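Local coordinates for B-agarase (Agarivorans gilvus, PDB 5Z6P), which acts as a beta-agarase of glycoside hydrolase family 50, probably cleaving the beta-galactosidic linkages of agarose, at residues G149-A154 with N160-G165; D168-W173 with Q209-V214; T548-I553 with N557-T562; V543-T548 with Y587-E592. One frame throughout, in Å; residues are numbered along the deposited sequence.

Interaction 1: G149-A154 with N160-G165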
# COMPACT_ATOMS: atom_id res chain seq x y z
N GLY A 149 6.59 18.70 -14.40
CA GLY A 149 5.61 19.48 -15.13
C GLY A 149 4.60 20.00 -14.13
O GLY A 149 4.84 20.99 -13.45
N ALA A 150 3.47 19.32 -14.03
CA ALA A 150 2.42 19.72 -13.10
C ALA A 150 2.88 19.55 -11.66
O ALA A 150 3.64 18.64 -11.36
CB ALA A 150 1.17 18.90 -13.35
N CYS A 151 2.43 20.43 -10.77
CA CYS A 151 2.80 20.34 -9.36
C CYS A 151 2.36 19.02 -8.75
O CYS A 151 1.34 18.45 -9.14
CB CYS A 151 2.22 21.52 -8.57
SG CYS A 151 0.44 21.48 -8.22
N ASN A 152 3.13 18.52 -7.79
CA ASN A 152 2.83 17.27 -7.12
C ASN A 152 3.79 17.03 -5.95
O ASN A 152 4.89 17.57 -5.94
CB ASN A 152 2.92 16.10 -8.10
CG ASN A 152 4.35 15.82 -8.52
OD1 ASN A 152 5.04 15.03 -7.89
ND2 ASN A 152 4.80 16.47 -9.58
N TYR A 153 3.37 16.20 -4.99
CA TYR A 153 4.23 15.80 -3.88
C TYR A 153 4.58 14.31 -3.94
O TYR A 153 4.81 13.66 -2.91
CB TYR A 153 3.57 16.12 -2.54
CG TYR A 153 3.46 17.58 -2.21
CD1 TYR A 153 4.47 18.25 -1.53
CD2 TYR A 153 2.33 18.30 -2.55
CE1 TYR A 153 4.36 19.59 -1.22
CE2 TYR A 153 2.20 19.64 -2.24
CZ TYR A 153 3.23 20.28 -1.57
OH TYR A 153 3.11 21.61 -1.27
N ALA A 154 4.63 13.76 -5.14
CA ALA A 154 4.81 12.32 -5.27
C ALA A 154 6.07 11.98 -6.04
O ALA A 154 6.17 10.89 -6.59
CB ALA A 154 3.59 11.70 -5.95
N ASN A 160 7.33 19.24 -7.40
CA ASN A 160 7.10 20.67 -7.46
C ASN A 160 5.87 20.95 -6.62
O ASN A 160 4.76 20.66 -7.04
CB ASN A 160 6.89 21.16 -8.90
CG ASN A 160 7.74 20.40 -9.91
OD1 ASN A 160 8.93 20.68 -10.08
ND2 ASN A 160 7.12 19.46 -10.61
N PRO A 161 6.05 21.51 -5.43
CA PRO A 161 4.95 21.61 -4.48
C PRO A 161 3.72 22.33 -5.03
O PRO A 161 3.85 23.36 -5.68
CB PRO A 161 5.56 22.40 -3.31
CG PRO A 161 6.73 23.07 -3.88
CD PRO A 161 7.27 22.13 -4.90
N CYS A 162 2.55 21.74 -4.81
CA CYS A 162 1.29 22.44 -4.99
C CYS A 162 1.05 23.34 -3.79
O CYS A 162 1.54 23.05 -2.69
CB CYS A 162 0.12 21.46 -5.12
SG CYS A 162 0.22 20.37 -6.52
N PRO A 163 0.31 24.43 -4.00
CA PRO A 163 -0.13 25.24 -2.86
C PRO A 163 -0.75 24.37 -1.78
O PRO A 163 -1.58 23.52 -2.10
CB PRO A 163 -1.15 26.19 -3.48
CG PRO A 163 -0.68 26.36 -4.87
CD PRO A 163 -0.12 25.02 -5.28
N TRP A 164 -0.33 24.53 -0.53
CA TRP A 164 -0.97 23.85 0.60
C TRP A 164 -1.49 24.93 1.56
O TRP A 164 -1.11 26.09 1.44
CB TRP A 164 -0.00 22.89 1.30
CG TRP A 164 0.86 23.57 2.32
CD1 TRP A 164 1.95 24.35 2.09
CD2 TRP A 164 0.69 23.53 3.75
NE1 TRP A 164 2.47 24.81 3.27
CE2 TRP A 164 1.72 24.32 4.31
CE3 TRP A 164 -0.22 22.90 4.60
CZ2 TRP A 164 1.85 24.50 5.68
CZ3 TRP A 164 -0.08 23.08 5.96
CH2 TRP A 164 0.94 23.88 6.49
N GLY A 165 -2.37 24.57 2.49
CA GLY A 165 -2.91 25.53 3.45
C GLY A 165 -3.72 26.60 2.75
O GLY A 165 -3.97 27.68 3.31
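C151 and C162 are joined by a disulfide that pinches off a loop between strands 135-140 and 168-174 of the agarase carbohydrate-binding-module-like domain. Their SG atoms lie 2.0 Å apart with a chi3 of 97°, near the relaxed right angle of such a bridge. C151 turns SG between its own backbone N and carbonyl carbon (chi1 74°), whereas C162 sets SG beside its N, and both cysteine side chains are buried against Y170.

Hydrogen bonding reinforces the covalent link. N152 N donates to N160 O at 2.8 Å, approaching tilted from the carbonyl plane. The Y153 hydroxyl donates to C162 O over 2.6 Å, in the carbonyl plane, so the ring is held at its far end. Within 149-154, N152 folds back in an Asx turn: its OD1 takes the A154 N-H on a lone pair and also bonds S155, while ND2 donates to A150 O at 3.0 Å, the acceptor lying almost in the plane of the N152 amide. The N160 amide is instead held by G148 O, and the backbone N and O of C151 bond E140 and R125.

The remaining contact is apolar. P161 lies across the tyrosine, its CA over one face 4.0 Å from the centroid of the Y153 ring in a CH-pi contact. F679 stacks on the same aromatic ring and meets W164 edge-to-face, and Y153 O bonds N731, so the loop also reaches later parts of the chain. The CB of the same proline, P161, comes within 3.3 Å of Y153 OH, beside the phenol bond to C162 O.

Interaction 2: D168-W173 with Q209-V214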
# COMPACT_ATOMS: atom_id res chain seq x y z
N ASP A 168 -8.46 26.66 -2.01
CA ASP A 168 -8.55 25.65 -3.04
C ASP A 168 -7.75 24.42 -2.57
O ASP A 168 -6.62 24.56 -2.14
CB ASP A 168 -8.00 26.16 -4.37
CG ASP A 168 -8.79 27.34 -4.94
OD1 ASP A 168 -9.98 27.53 -4.58
OD2 ASP A 168 -8.21 28.08 -5.78
N VAL A 169 -8.33 23.24 -2.67
CA VAL A 169 -7.62 21.99 -2.45
C VAL A 169 -6.98 21.56 -3.75
O VAL A 169 -7.68 21.40 -4.76
CB VAL A 169 -8.56 20.88 -1.95
CG1 VAL A 169 -7.78 19.53 -1.87
CG2 VAL A 169 -9.13 21.24 -0.60
N TYR A 170 -5.67 21.37 -3.74
CA TYR A 170 -4.97 20.81 -4.88
C TYR A 170 -4.95 19.29 -4.79
O TYR A 170 -4.43 18.72 -3.84
CB TYR A 170 -3.56 21.39 -4.96
CG TYR A 170 -3.49 22.69 -5.74
CD1 TYR A 170 -3.86 23.89 -5.16
CD2 TYR A 170 -3.10 22.69 -7.06
CE1 TYR A 170 -3.82 25.06 -5.87
CE2 TYR A 170 -3.05 23.86 -7.78
CZ TYR A 170 -3.42 25.05 -7.18
OH TYR A 170 -3.38 26.25 -7.86
N ALA A 171 -5.56 18.64 -5.77
CA ALA A 171 -5.70 17.18 -5.79
C ALA A 171 -4.34 16.50 -5.71
O ALA A 171 -3.36 16.99 -6.24
CB ALA A 171 -6.44 16.73 -7.06
N THR A 172 -4.29 15.36 -5.03
CA THR A 172 -3.04 14.63 -4.84
C THR A 172 -2.77 13.69 -6.00
O THR A 172 -3.59 12.83 -6.29
CB THR A 172 -3.08 13.78 -3.55
OG1 THR A 172 -3.33 14.62 -2.43
CG2 THR A 172 -1.77 13.05 -3.36
N TRP A 173 -1.60 13.82 -6.64
CA TRP A 173 -1.25 12.93 -7.73
C TRP A 173 -1.02 11.50 -7.24
O TRP A 173 -0.22 11.26 -6.34
CB TRP A 173 -0.02 13.43 -8.46
CG TRP A 173 0.12 12.73 -9.75
CD1 TRP A 173 -0.60 12.95 -10.88
CD2 TRP A 173 1.00 11.65 -10.03
NE1 TRP A 173 -0.21 12.08 -11.86
CE2 TRP A 173 0.78 11.27 -11.37
CE3 TRP A 173 1.97 10.96 -9.30
CZ2 TRP A 173 1.48 10.26 -11.98
CZ3 TRP A 173 2.67 9.95 -9.91
CH2 TRP A 173 2.42 9.61 -11.24
N GLN A 209 -8.98 26.60 -14.72
CA GLN A 209 -8.49 27.68 -13.88
C GLN A 209 -6.99 27.82 -13.97
O GLN A 209 -6.26 26.85 -13.81
CB GLN A 209 -8.92 27.45 -12.43
CG GLN A 209 -8.57 28.59 -11.51
CD GLN A 209 -9.58 28.75 -10.39
OE1 GLN A 209 -10.79 28.72 -10.61
NE2 GLN A 209 -9.08 28.94 -9.17
N SER A 210 -6.54 29.05 -14.22
CA SER A 210 -5.13 29.37 -14.26
C SER A 210 -4.46 29.07 -12.93
O SER A 210 -5.01 29.33 -11.86
CB SER A 210 -4.92 30.83 -14.63
OG SER A 210 -5.17 31.67 -13.52
N SER A 211 -3.25 28.53 -13.00
CA SER A 211 -2.49 28.18 -11.81
C SER A 211 -1.29 29.12 -11.69
O SER A 211 -0.50 29.24 -12.62
CB SER A 211 -2.06 26.71 -11.88
OG SER A 211 -1.98 26.13 -10.59
N PRO A 212 -1.18 29.81 -10.56
CA PRO A 212 -0.05 30.72 -10.36
C PRO A 212 1.22 29.93 -10.06
O PRO A 212 1.13 28.86 -9.46
CB PRO A 212 -0.47 31.55 -9.16
CG PRO A 212 -1.32 30.63 -8.37
CD PRO A 212 -2.04 29.75 -9.37
N ALA A 213 2.37 30.44 -10.48
CA ALA A 213 3.64 29.78 -10.18
C ALA A 213 3.87 29.76 -8.67
O ALA A 213 3.54 30.71 -7.96
CB ALA A 213 4.78 30.48 -10.89
N VAL A 214 4.43 28.67 -8.18
CA VAL A 214 4.74 28.58 -6.76
C VAL A 214 6.15 29.10 -6.54
O VAL A 214 7.06 28.76 -7.29
CB VAL A 214 4.60 27.13 -6.23
CG1 VAL A 214 4.61 27.12 -4.74
CG2 VAL A 214 3.30 26.50 -6.74
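The hydroxyls of Y170 and S211 meet in the hydrogen bond that carries this contact: Y170 OH donates to S211 OG over 3.1 Å. The serine oxygen sits at the edge of the tyrosine ring and in its plane, where a phenol proton can point without leaving the plane of its ring. P212 adds a loose van der Waals touch, its CD 4.0 Å from Y170 OH. The second pair is D168 and Q209, which extend from opposite directions and bring D168 OD2 to 3.6 Å from Q209 NE2, a polar approach without hydrogen-bond geometry, with carboxylate and amide planes 62° apart.

Only side chains bridge the gap, for the closest pair of CA atoms, those of Y170 and S211, is 10.4 Å apart. The tyrosine spans that distance with CG beside its backbone N (chi1 -88°). Its side chain packs on C162 and P163 of the neighbouring disulfide loop, with P163 against the ring, and on M138 and C96.

A second shell fixes the ends. E140 pairs with S211 OG, and R207 bonds Q209 OE1, consistent with the amide nitrogen facing D168. The strands themselves are held by other neighbours: V169 and A171 bond to strand 135-140, while Q209 bonds C96 of strand 95-103. The contact therefore ties the chain leaving strand 199-210 to strand 168-174 within the carbohydrate-binding-module-like domain. With Y170 donating to S211 OG and that hydroxyl also paired to a carboxylate, the hydrogen bonds probably run in one direction, from phenol through serine to E140.

Interaction 3: T548-I553 with N557-T562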
# COMPACT_ATOMS: atom_id res chain seq x y z
N THR A 548 2.10 -31.82 -23.60
CA THR A 548 1.26 -32.79 -22.92
C THR A 548 -0.23 -32.56 -23.26
O THR A 548 -0.98 -33.51 -23.46
CB THR A 548 1.48 -32.71 -21.40
OG1 THR A 548 2.79 -33.19 -21.10
CG2 THR A 548 0.44 -33.54 -20.64
N LYS A 549 -0.64 -31.30 -23.33
CA LYS A 549 -2.00 -30.99 -23.72
C LYS A 549 -2.30 -31.28 -25.21
O LYS A 549 -3.33 -31.85 -25.52
CB LYS A 549 -2.32 -29.53 -23.44
CG LYS A 549 -3.67 -29.12 -23.97
CD LYS A 549 -4.02 -27.71 -23.59
CE LYS A 549 -5.47 -27.43 -23.85
NZ LYS A 549 -5.75 -26.02 -23.54
N TYR A 550 -1.41 -30.87 -26.12
CA TYR A 550 -1.72 -30.93 -27.55
C TYR A 550 -1.10 -32.13 -28.28
O TYR A 550 -1.55 -32.49 -29.36
CB TYR A 550 -1.29 -29.63 -28.25
CG TYR A 550 -2.16 -28.45 -27.86
CD1 TYR A 550 -3.45 -28.32 -28.36
CD2 TYR A 550 -1.70 -27.48 -26.99
CE1 TYR A 550 -4.25 -27.27 -28.01
CE2 TYR A 550 -2.50 -26.40 -26.63
CZ TYR A 550 -3.78 -26.30 -27.14
OH TYR A 550 -4.59 -25.25 -26.81
N THR A 551 -0.07 -32.72 -27.68
CA THR A 551 0.67 -33.89 -28.21
C THR A 551 1.46 -33.62 -29.49
O THR A 551 2.66 -33.85 -29.54
CB THR A 551 -0.26 -35.10 -28.47
OG1 THR A 551 -1.21 -35.23 -27.41
CG2 THR A 551 0.58 -36.37 -28.56
N VAL A 552 0.78 -33.17 -30.54
CA VAL A 552 1.44 -32.84 -31.79
C VAL A 552 1.33 -31.33 -32.04
O VAL A 552 0.34 -30.70 -31.64
CB VAL A 552 0.86 -33.63 -33.00
CG1 VAL A 552 1.12 -35.13 -32.84
CG2 VAL A 552 -0.62 -33.38 -33.15
N ILE A 553 2.35 -30.76 -32.67
CA ILE A 553 2.41 -29.32 -32.92
C ILE A 553 1.25 -28.84 -33.81
O ILE A 553 0.76 -27.73 -33.67
CB ILE A 553 3.80 -28.92 -33.53
CG1 ILE A 553 3.96 -27.40 -33.58
CG2 ILE A 553 4.02 -29.56 -34.89
CD1 ILE A 553 4.15 -26.81 -32.22
N ASN A 557 -1.22 -25.67 -33.41
CA ASN A 557 -1.39 -24.73 -34.51
C ASN A 557 -2.86 -24.50 -34.84
O ASN A 557 -3.27 -23.37 -35.06
CB ASN A 557 -0.64 -25.20 -35.75
CG ASN A 557 0.86 -24.89 -35.69
OD1 ASN A 557 1.29 -24.01 -34.95
ND2 ASN A 557 1.64 -25.62 -36.45
N GLN A 558 -3.64 -25.58 -34.85
CA GLN A 558 -5.08 -25.52 -35.05
C GLN A 558 -5.76 -24.63 -34.01
O GLN A 558 -6.57 -23.77 -34.33
CB GLN A 558 -5.67 -26.94 -34.98
CG GLN A 558 -7.03 -27.13 -35.64
CD GLN A 558 -7.22 -26.27 -36.88
OE1 GLN A 558 -8.03 -25.34 -36.90
NE2 GLN A 558 -6.47 -26.59 -37.94
N SER A 559 -5.40 -24.84 -32.75
CA SER A 559 -5.97 -24.11 -31.63
C SER A 559 -5.48 -22.66 -31.56
O SER A 559 -6.28 -21.75 -31.35
CB SER A 559 -5.66 -24.85 -30.33
OG SER A 559 -5.85 -24.03 -29.20
N TRP A 560 -4.18 -22.45 -31.74
CA TRP A 560 -3.59 -21.13 -31.64
C TRP A 560 -3.70 -20.31 -32.93
O TRP A 560 -3.45 -19.12 -32.92
CB TRP A 560 -2.11 -21.22 -31.26
CG TRP A 560 -1.86 -21.52 -29.85
CD1 TRP A 560 -2.73 -22.08 -28.96
CD2 TRP A 560 -0.65 -21.27 -29.13
NE1 TRP A 560 -2.14 -22.20 -27.75
CE2 TRP A 560 -0.87 -21.72 -27.81
CE3 TRP A 560 0.59 -20.73 -29.47
CZ2 TRP A 560 0.11 -21.63 -26.83
CZ3 TRP A 560 1.55 -20.63 -28.50
CH2 TRP A 560 1.32 -21.09 -27.19
N GLN A 561 -4.06 -20.97 -34.03
CA GLN A 561 -4.05 -20.38 -35.37
C GLN A 561 -2.66 -19.87 -35.70
O GLN A 561 -2.48 -18.74 -36.12
CB GLN A 561 -5.10 -19.26 -35.48
CG GLN A 561 -6.56 -19.73 -35.37
CD GLN A 561 -6.99 -20.65 -36.51
OE1 GLN A 561 -6.29 -20.80 -37.51
NE2 GLN A 561 -8.16 -21.27 -36.36
N THR A 562 -1.67 -20.73 -35.46
CA THR A 562 -0.27 -20.43 -35.74
C THR A 562 0.28 -21.41 -36.78
O THR A 562 -0.40 -22.35 -37.15
CB THR A 562 0.60 -20.53 -34.46
OG1 THR A 562 0.40 -21.81 -33.85
CG2 THR A 562 0.24 -19.40 -33.47
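Y550 and S559 make a polar side-chain contact between two consecutive helices, 537-550 and 553-560, in a helical region far from the centre of the chain. S559 OG donates to Y550 OH over 3.0 Å, and S559 CB rests 3.6 Å from Y550 CE1. The serine oxygen stands anti to its backbone N (chi1 164°), a setting that sends it across to the phenol. W560 lies alongside, its five-membered ring oblique to the tyrosine and steeply inclined to it at 80°.

One carboxylate gathers these groups. D586 of helix 581-609 accepts through OD2 from both the phenol and W560 NE1, and through OD1 forms a salt bridge with K549. The lysine chain also covers a face of the tyrosine, K549 CG lying 3.9 Å above the plane of the Y550 ring. The phenol is thus bonded to both a serine and a carboxylate.

Nearer the turn between the helices, N557 N donates to I553 O at 2.9 Å, a first-turn bond of helix 553-560. At the far end of that helix, T562 OG1 donates to N557 OD1 over 2.6 Å, while N557 ND2 reaches L564 O.

T551 leaves helix 537-550 with positive phi and V552 takes the N-cap position of the next helix, making this a short helix-to-helix connection whose arms are joined directly by S559 and Y550 and also through D586 of helix 581-609.

Interaction 4: V543-T548 with Y587-E592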
# COMPACT_ATOMS: atom_id res chain seq x y z
N VAL A 543 6.73 -25.51 -22.53
CA VAL A 543 6.72 -26.34 -23.72
C VAL A 543 6.21 -27.75 -23.40
O VAL A 543 5.41 -28.31 -24.13
CB VAL A 543 8.13 -26.42 -24.36
CG1 VAL A 543 8.19 -27.52 -25.42
CG2 VAL A 543 8.49 -25.08 -24.97
N GLU A 544 6.68 -28.31 -22.29
CA GLU A 544 6.28 -29.67 -21.93
C GLU A 544 4.81 -29.69 -21.52
O GLU A 544 4.11 -30.67 -21.76
CB GLU A 544 7.18 -30.21 -20.82
CG GLU A 544 6.77 -31.58 -20.28
CD GLU A 544 6.92 -32.74 -21.28
OE1 GLU A 544 7.68 -32.63 -22.27
OE2 GLU A 544 6.28 -33.78 -21.05
N LEU A 545 4.34 -28.59 -20.92
CA LEU A 545 2.94 -28.47 -20.58
C LEU A 545 2.05 -28.46 -21.84
O LEU A 545 1.07 -29.19 -21.92
CB LEU A 545 2.70 -27.21 -19.73
CG LEU A 545 1.32 -27.04 -19.09
CD1 LEU A 545 1.36 -26.00 -17.99
CD2 LEU A 545 0.19 -26.69 -20.08
N LEU A 546 2.39 -27.63 -22.81
CA LEU A 546 1.62 -27.55 -24.04
C LEU A 546 1.73 -28.86 -24.84
O LEU A 546 0.76 -29.29 -25.46
CB LEU A 546 2.10 -26.36 -24.89
CG LEU A 546 1.78 -25.03 -24.19
CD1 LEU A 546 2.59 -23.85 -24.74
CD2 LEU A 546 0.28 -24.74 -24.22
N LYS A 547 2.90 -29.48 -24.82
CA LYS A 547 3.12 -30.74 -25.54
C LYS A 547 2.26 -31.85 -24.91
O LYS A 547 1.72 -32.69 -25.60
CB LYS A 547 4.60 -31.10 -25.52
CG LYS A 547 5.01 -32.22 -26.42
CD LYS A 547 6.53 -32.22 -26.53
CE LYS A 547 7.13 -33.50 -25.99
NZ LYS A 547 7.01 -34.63 -26.93
N THR A 548 2.10 -31.82 -23.60
CA THR A 548 1.26 -32.79 -22.92
C THR A 548 -0.23 -32.56 -23.26
O THR A 548 -0.98 -33.51 -23.46
CB THR A 548 1.48 -32.71 -21.40
OG1 THR A 548 2.79 -33.19 -21.10
CG2 THR A 548 0.44 -33.54 -20.64
N TYR A 587 -2.66 -19.71 -21.50
CA TYR A 587 -1.92 -18.77 -20.66
C TYR A 587 -2.24 -19.02 -19.18
O TYR A 587 -1.35 -18.99 -18.34
CB TYR A 587 -2.23 -17.30 -21.01
CG TYR A 587 -1.95 -16.88 -22.44
CD1 TYR A 587 -1.04 -17.57 -23.22
CD2 TYR A 587 -2.60 -15.78 -22.99
CE1 TYR A 587 -0.79 -17.19 -24.54
CE2 TYR A 587 -2.37 -15.40 -24.28
CZ TYR A 587 -1.47 -16.09 -25.05
OH TYR A 587 -1.27 -15.69 -26.34
N ALA A 588 -3.51 -19.27 -18.89
CA ALA A 588 -3.94 -19.58 -17.52
C ALA A 588 -3.25 -20.83 -16.96
O ALA A 588 -2.76 -20.81 -15.84
CB ALA A 588 -5.44 -19.75 -17.48
N LEU A 589 -3.23 -21.91 -17.73
CA LEU A 589 -2.53 -23.12 -17.32
C LEU A 589 -1.05 -22.83 -17.03
O LEU A 589 -0.50 -23.28 -16.04
CB LEU A 589 -2.62 -24.20 -18.41
CG LEU A 589 -3.99 -24.78 -18.77
CD1 LEU A 589 -3.85 -25.72 -19.96
CD2 LEU A 589 -4.60 -25.51 -17.57
N LEU A 590 -0.42 -22.09 -17.93
CA LEU A 590 1.00 -21.77 -17.83
C LEU A 590 1.28 -20.93 -16.58
O LEU A 590 2.18 -21.25 -15.83
CB LEU A 590 1.49 -21.05 -19.09
CG LEU A 590 1.36 -21.84 -20.40
CD1 LEU A 590 1.77 -21.00 -21.61
CD2 LEU A 590 2.18 -23.12 -20.36
N LEU A 591 0.48 -19.88 -16.36
CA LEU A 591 0.68 -18.99 -15.20
C LEU A 591 0.53 -19.77 -13.89
O LEU A 591 1.38 -19.68 -13.00
CB LEU A 591 -0.32 -17.82 -15.25
CG LEU A 591 -0.28 -16.78 -14.14
CD1 LEU A 591 1.07 -16.10 -14.05
CD2 LEU A 591 -1.39 -15.74 -14.34
N GLU A 592 -0.53 -20.56 -13.79
CA GLU A 592 -0.74 -21.35 -12.59
C GLU A 592 0.38 -22.36 -12.37
O GLU A 592 0.81 -22.53 -11.24
CB GLU A 592 -2.10 -22.07 -12.62
CG GLU A 592 -2.26 -23.02 -11.44
CD GLU A 592 -3.69 -23.46 -11.19
OE1 GLU A 592 -4.58 -22.91 -11.84
OE2 GLU A 592 -3.91 -24.33 -10.33
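L545 is the bump of this helix-helix contact, pushing its branched end against L589 and L590. CG stands anti to the backbone N (chi1 -170°), which extends the side chain off helix 537-550 towards helix 581-609. Both of its methyls touch L590 CD2, L545 CD1 being the closer at 3.8 Å. L545 CD1 also settles 3.8 Å from L589 O, on the backbone of the opposing helix. L545 CD2 lies in addition over the root of the other leucine, 4.1 Å from L589 CB, and the L545 and L589 side chains cross at about a right angle.

The reverse bump is L590, which enters the hollow between L545 and L546 with a single methyl. L590 CD2 is 4.2 Å from L545 CB and 4.3 Å from L546 CG, so one carbon touches two successive leucines. L589 lies towards the exposed edge, whereas L546 and L590 are buried. The interface carries no hydrogen bond; the leucines fill a fairly generous spacing, the local axes approaching to 10.4 Å with their directions 135° apart, midway between perpendicular and antiparallel.

Outside the contact, within helix 537-550, T548 OG1 donates to E544 O at 2.9 Å, and T548 N reaches that carbonyl from the other face of its plane. L546 continues inward onto W567 and L570 of helix 567-572, and L590 packs on L529 of helix 523-530. Farther round helix 581-609, L591 meets helix 627-634 and E592 forms salt bridges with R631 and K635, so the leucine seam lies within a bundle of helices.

Overall arrangement
Interactions 1 and 2 adjoin in the carbohydrate-binding-module-like domain, their centres 7 Å apart; Y170 serves the second while packing on the disulfide of the first, and E140 bonds both. Interaction 1 is partly buried and covalently locked, interaction 2 a thin surface contact carried by one hydroxyl-hydroxyl bond. With centres about 54 and 47 Å from that of interaction 1, interactions 3 and 4 are both partly buried, share T548 and look onto helix 581-609. Their chemistry differs along helix 537-550: leucines without hydrogen bonds in 543-548 with 587-592, then, near its C-terminal end, a phenol, an indole N-H and a lysine round the D586 carboxylate. W560 packs on L546, joining the two.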